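Local coordinates for protein xylulose kinase (PDB 2ITM) that phosphorylates D-xylulose to D-xylulose 5-phosphate with ATP, and less efficiently acts on 1-deoxy-D-xylulose, as an FGGY-family sugar kinase, at residues Ser115-Phe127 with Phe266-Cys278. Numbering follows the deposited sequence.
Sequences SRVITGNLMMPGF and FLSKPESAVHSFC
Beside the D-xylulose site of this two-domain FGGY kinase, Asn121 and Phe127 of the N-terminal domain meet His275, Ser276 and Phe277 on an edge strand of the C-terminal domain. Phe127 and His275 form a T-shaped pair, centroids 5.4 Å apart and planes at 69°: Phe127 CZ stands over one imidazole face, 3.7 Å from His275 NE2. The flat phenyl ring thus brings only its edge to the imidazole, and the two aromatic residues pack closely without lying parallel. The Asn121 side chain crosses both His275 and Phe277 at about a right angle and lies along the Ser276 backbone, its CG 3.6 Å from Ser276 O. An amide, polar at both of its outer atoms, suits a place beside the Ser276 peptide. Replacing Asn121 by an alanine would take the amide away from His275 and Phe277 and would probably leave a gap beside them and the Ser276 peptide without this polar neighbour.

Gly120, just after helix 115-119, takes a positive phi of 75° that glycine adopts easily; its CA meets the edge of the Phe266 ring, 3.7 Å from Phe266 CZ, where a side chain would collide. Phe266 reaches it because CG is anti to the backbone N (chi1 175°). Ser276 OG donates to Leu267 O over 2.7 Å, tying the strand to the preceding loop. A water accepts from Leu122 N at 2.9 Å and donates to Val274 O, joining the two backbones. Farther from the sugar, Pro270, though poorly ordered, rests its CG 3.8 Å from Arg116 CB, while Arg116 NH2 forms a salt bridge with Glu109 of helix 102-111.

Strand 275-278 pairs with strand 285-291, Phe277 touches helix 168-172, and Phe127 meets the ring of substrate-binding His78, placing this interdomain seam directly against the sugar pocket.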
loop_
_atom_site.group_PDB
_atom_site.type_symbol
_atom_site.label_atom_id
_atom_site.label_comp_id
_atom_site.label_asym_id
_atom_site.label_seq_id
_atom_site.Cartn_x
_atom_site.Cartn_y
_atom_site.Cartn_z
ATOM N N SER A 115 -25.671 18.854 26.082
ATOM C CA SER A 115 -24.907 19.639 25.169
ATOM C C SER A 115 -25.149 19.400 23.714
ATOM O O SER A 115 -25.212 20.325 22.986
ATOM C CB SER A 115 -23.456 19.626 25.516
ATOM O OG SER A 115 -22.776 18.710 24.732
ATOM N N ARG A 116 -25.285 18.165 23.278
ATOM C CA ARG A 116 -25.540 17.885 21.875
ATOM C C ARG A 116 -26.924 18.376 21.471
ATOM O O ARG A 116 -27.159 18.667 20.347
ATOM C CB ARG A 116 -25.312 16.403 21.516
ATOM C CG ARG A 116 -23.946 15.780 21.947
ATOM C CD ARG A 116 -23.609 14.381 21.383
ATOM N NE ARG A 116 -22.332 13.883 21.874
ATOM C CZ ARG A 116 -21.896 12.626 21.807
ATOM N NH1 ARG A 116 -22.624 11.676 21.256
ATOM N NH2 ARG A 116 -20.718 12.309 22.297
ATOM N N VAL A 117 -27.827 18.476 22.423
ATOM C CA VAL A 117 -29.173 18.958 22.149
ATOM C C VAL A 117 -29.195 20.473 21.963
ATOM O O VAL A 117 -29.885 20.978 21.123
ATOM C CB VAL A 117 -30.162 18.615 23.274
ATOM C CG1 VAL A 117 -31.238 19.588 23.306
ATOM C CG2 VAL A 117 -30.756 17.298 23.077
ATOM N N ILE A 118 -28.424 21.171 22.774
ATOM C CA ILE A 118 -28.342 22.608 22.725
ATOM C C ILE A 118 -27.501 23.079 21.558
ATOM O O ILE A 118 -27.893 23.973 20.896
ATOM C CB ILE A 118 -27.787 23.191 24.053
ATOM C CG1 ILE A 118 -28.615 22.773 25.259
ATOM C CG2 ILE A 118 -27.730 24.674 24.041
ATOM C CD1 ILE A 118 -27.940 23.055 26.516
ATOM N N THR A 119 -26.367 22.464 21.305
ATOM C CA THR A 119 -25.505 22.905 20.218
ATOM C C THR A 119 -25.864 22.330 18.868
ATOM O O THR A 119 -25.542 22.918 17.850
ATOM C CB THR A 119 -24.039 22.637 20.502
ATOM O OG1 THR A 119 -23.808 21.233 20.525
ATOM C CG2 THR A 119 -23.659 23.100 21.878
ATOM N N GLY A 120 -26.521 21.176 18.859
ATOM C CA GLY A 120 -26.797 20.465 17.628
ATOM C C GLY A 120 -25.570 19.786 17.081
ATOM O O GLY A 120 -25.544 19.358 15.945
ATOM N N ASN A 121 -24.545 19.694 17.907
ATOM C CA ASN A 121 -23.274 19.161 17.471
ATOM C C ASN A 121 -22.651 18.208 18.465
ATOM O O ASN A 121 -22.894 18.294 19.655
ATOM C CB ASN A 121 -22.296 20.280 17.150
ATOM C CG ASN A 121 -22.692 21.045 15.937
ATOM O OD1 ASN A 121 -23.215 22.140 16.031
ATOM N ND2 ASN A 121 -22.468 20.462 14.789
ATOM N N LEU A 122 -21.831 17.309 17.952
ATOM C CA LEU A 122 -20.848 16.635 18.766
ATOM C C LEU A 122 -19.620 17.483 18.981
ATOM O O LEU A 122 -19.135 18.131 18.069
ATOM C CB LEU A 122 -20.465 15.292 18.153
ATOM C CG LEU A 122 -20.065 14.219 19.163
ATOM C CD1 LEU A 122 -21.026 13.056 19.144
ATOM C CD2 LEU A 122 -18.639 13.760 18.966
ATOM N N MET A 123 -19.121 17.453 20.205
ATOM C CA MET A 123 -18.069 18.342 20.624
ATOM C C MET A 123 -16.749 17.940 19.999
ATOM O O MET A 123 -16.375 16.780 20.009
ATOM C CB MET A 123 -17.975 18.357 22.139
ATOM C CG MET A 123 -17.073 19.422 22.693
ATOM S SD MET A 123 -17.692 21.086 22.506
ATOM C CE MET A 123 -19.091 21.019 23.597
ATOM N N MET A 124 -16.064 18.914 19.426
ATOM C CA MET A 124 -14.784 18.687 18.801
ATOM C C MET A 124 -13.766 19.659 19.360
ATOM O O MET A 124 -14.110 20.741 19.790
ATOM C CB MET A 124 -14.889 18.892 17.302
ATOM C CG MET A 124 -15.963 18.075 16.648
ATOM S SD MET A 124 -15.431 16.406 16.267
ATOM C CE MET A 124 -14.593 16.674 14.718
ATOM N N PRO A 125 -12.510 19.249 19.342
ATOM C CA PRO A 125 -11.430 20.004 19.971
ATOM C C PRO A 125 -11.170 21.284 19.219
ATOM O O PRO A 125 -10.623 22.214 19.782
ATOM C CB PRO A 125 -10.233 19.075 19.827
ATOM C CG PRO A 125 -10.793 17.764 19.738
ATOM C CD PRO A 125 -12.145 17.850 19.117
ATOM N N GLY A 126 -11.562 21.306 17.953
ATOM C CA GLY A 126 -11.478 22.484 17.120
ATOM C C GLY A 126 -12.458 23.571 17.508
ATOM O O GLY A 126 -12.266 24.724 17.162
ATOM N N PHE A 127 -13.503 23.197 18.228
ATOM C CA PHE A 127 -14.517 24.135 18.661
ATOM C C PHE A 127 -14.061 24.976 19.838
ATOM O O PHE A 127 -13.168 24.600 20.569
ATOM C CB PHE A 127 -15.813 23.415 19.000
ATOM C CG PHE A 127 -16.430 22.686 17.843
ATOM C CD1 PHE A 127 -17.466 21.798 18.045
ATOM C CD2 PHE A 127 -15.985 22.887 16.559
ATOM C CE1 PHE A 127 -18.031 21.129 17.000
ATOM C CE2 PHE A 127 -16.540 22.224 15.517
ATOM C CZ PHE A 127 -17.563 21.341 15.732
ATOM N N PHE A 266 -34.069 24.128 12.052
ATOM C CA PHE A 266 -32.962 23.521 12.751
ATOM C C PHE A 266 -33.056 22.006 12.845
ATOM O O PHE A 266 -34.047 21.460 13.308
ATOM C CB PHE A 266 -32.803 24.135 14.125
ATOM C CG PHE A 266 -31.752 23.490 14.949
ATOM C CD1 PHE A 266 -30.484 23.350 14.462
ATOM C CD2 PHE A 266 -32.036 23.032 16.202
ATOM C CE1 PHE A 266 -29.523 22.760 15.214
ATOM C CE2 PHE A 266 -31.075 22.448 16.957
ATOM C CZ PHE A 266 -29.818 22.307 16.466
ATOM N N LEU A 267 -32.005 21.337 12.394
ATOM C CA LEU A 267 -31.928 19.889 12.418
ATOM C C LEU A 267 -30.794 19.395 13.314
ATOM O O LEU A 267 -29.662 19.808 13.153
ATOM C CB LEU A 267 -31.745 19.349 11.006
ATOM C CG LEU A 267 -32.974 19.350 10.111
ATOM C CD1 LEU A 267 -32.634 18.842 8.754
ATOM C CD2 LEU A 267 -34.055 18.502 10.732
ATOM N N SER A 268 -31.130 18.502 14.227
ATOM C CA SER A 268 -30.156 17.889 15.122
ATOM C C SER A 268 -30.101 16.371 14.951
ATOM O O SER A 268 -31.026 15.659 15.324
ATOM C CB SER A 268 -30.499 18.227 16.564
ATOM O OG SER A 268 -29.371 18.117 17.403
ATOM N N LYS A 269 -29.019 15.879 14.370
ATOM C CA LYS A 269 -28.658 14.477 14.493
ATOM C C LYS A 269 -27.168 14.363 14.780
ATOM O O LYS A 269 -26.378 14.085 13.888
ATOM C CB LYS A 269 -29.009 13.712 13.210
ATOM C CG LYS A 269 -29.318 12.238 13.422
ATOM C CD LYS A 269 -30.400 11.732 12.473
ATOM C CE LYS A 269 -29.827 11.378 11.106
ATOM N NZ LYS A 269 -29.469 9.951 10.946
ATOM N N PRO A 270 -26.800 14.583 16.034
ATOM C CA PRO A 270 -25.432 14.371 16.494
ATOM C C PRO A 270 -25.244 12.939 16.999
ATOM O O PRO A 270 -25.708 12.627 18.096
ATOM C CB PRO A 270 -25.330 15.339 17.666
ATOM C CG PRO A 270 -26.755 15.517 18.146
ATOM C CD PRO A 270 -27.689 14.884 17.161
ATOM N N GLU A 271 -24.574 12.098 16.218
ATOM C CA GLU A 271 -24.157 10.795 16.699
ATOM C C GLU A 271 -23.288 10.111 15.666
ATOM O O GLU A 271 -23.408 8.906 15.448
ATOM C CB GLU A 271 -25.376 9.928 17.015
ATOM C CG GLU A 271 -26.445 10.626 17.839
ATOM C CD GLU A 271 -27.511 11.269 16.978
ATOM O OE1 GLU A 271 -27.420 11.145 15.743
ATOM O OE2 GLU A 271 -28.437 11.898 17.531
ATOM N N SER A 272 -22.415 10.879 15.029
ATOM C CA SER A 272 -22.757 11.549 13.789
ATOM C C SER A 272 -21.496 12.389 13.589
ATOM O O SER A 272 -20.607 12.393 14.419
ATOM C CB SER A 272 -24.217 12.003 13.831
ATOM O OG SER A 272 -24.531 12.872 12.763
ATOM N N ALA A 273 -21.446 13.101 12.477
ATOM C CA ALA A 273 -20.224 13.671 11.936
ATOM C C ALA A 273 -20.873 14.640 10.957
ATOM O O ALA A 273 -20.217 15.193 10.083
ATOM C CB ALA A 273 -18.992 13.054 11.324
ATOM N N VAL A 274 -22.172 14.837 11.105
ATOM C CA VAL A 274 -22.786 15.984 10.499
ATOM C C VAL A 274 -22.896 17.124 11.486
ATOM O O VAL A 274 -23.374 16.965 12.593
ATOM C CB VAL A 274 -24.131 15.639 9.880
ATOM C CG1 VAL A 274 -24.724 16.843 9.232
ATOM C CG2 VAL A 274 -23.958 14.563 8.873
ATOM N N HIS A 275 -22.440 18.286 11.077
ATOM C CA HIS A 275 -22.580 19.458 11.903
ATOM C C HIS A 275 -23.766 20.326 11.551
ATOM O O HIS A 275 -24.133 20.452 10.402
ATOM C CB HIS A 275 -21.293 20.242 11.929
ATOM C CG HIS A 275 -20.188 19.511 12.604
ATOM N ND1 HIS A 275 -18.964 19.304 12.018
ATOM C CD2 HIS A 275 -20.147 18.889 13.799
ATOM C CE1 HIS A 275 -18.203 18.610 12.837
ATOM N NE2 HIS A 275 -18.898 18.342 13.924
ATOM N N SER A 276 -24.366 20.893 12.586
ATOM C CA SER A 276 -25.534 21.725 12.438
ATOM C C SER A 276 -25.300 23.089 13.065
ATOM O O SER A 276 -25.015 23.201 14.248
ATOM C CB SER A 276 -26.759 21.040 13.042
ATOM O OG SER A 276 -27.910 21.838 12.930
ATOM N N PHE A 277 -25.398 24.116 12.249
ATOM C CA PHE A 277 -25.199 25.486 12.677
ATOM C C PHE A 277 -26.277 26.418 12.173
ATOM O O PHE A 277 -27.043 26.075 11.282
ATOM C CB PHE A 277 -23.847 25.999 12.201
ATOM C CG PHE A 277 -22.685 25.206 12.667
ATOM C CD1 PHE A 277 -21.787 24.684 11.770
ATOM C CD2 PHE A 277 -22.470 25.002 14.008
ATOM C CE1 PHE A 277 -20.717 23.964 12.194
ATOM C CE2 PHE A 277 -21.391 24.289 14.440
ATOM C CZ PHE A 277 -20.510 23.773 13.536
ATOM N N CYS A 278 -26.308 27.622 12.722
ATOM C CA CYS A 278 -27.032 28.708 12.105
ATOM C C CYS A 278 -26.393 29.090 10.774
ATOM O O CYS A 278 -25.196 28.979 10.609
ATOM C CB CYS A 278 -27.129 29.913 13.048
ATOM S SG CYS A 278 -27.956 29.635 14.617
HETATM O O HOH W 1 -22.179 16.630 15.160
#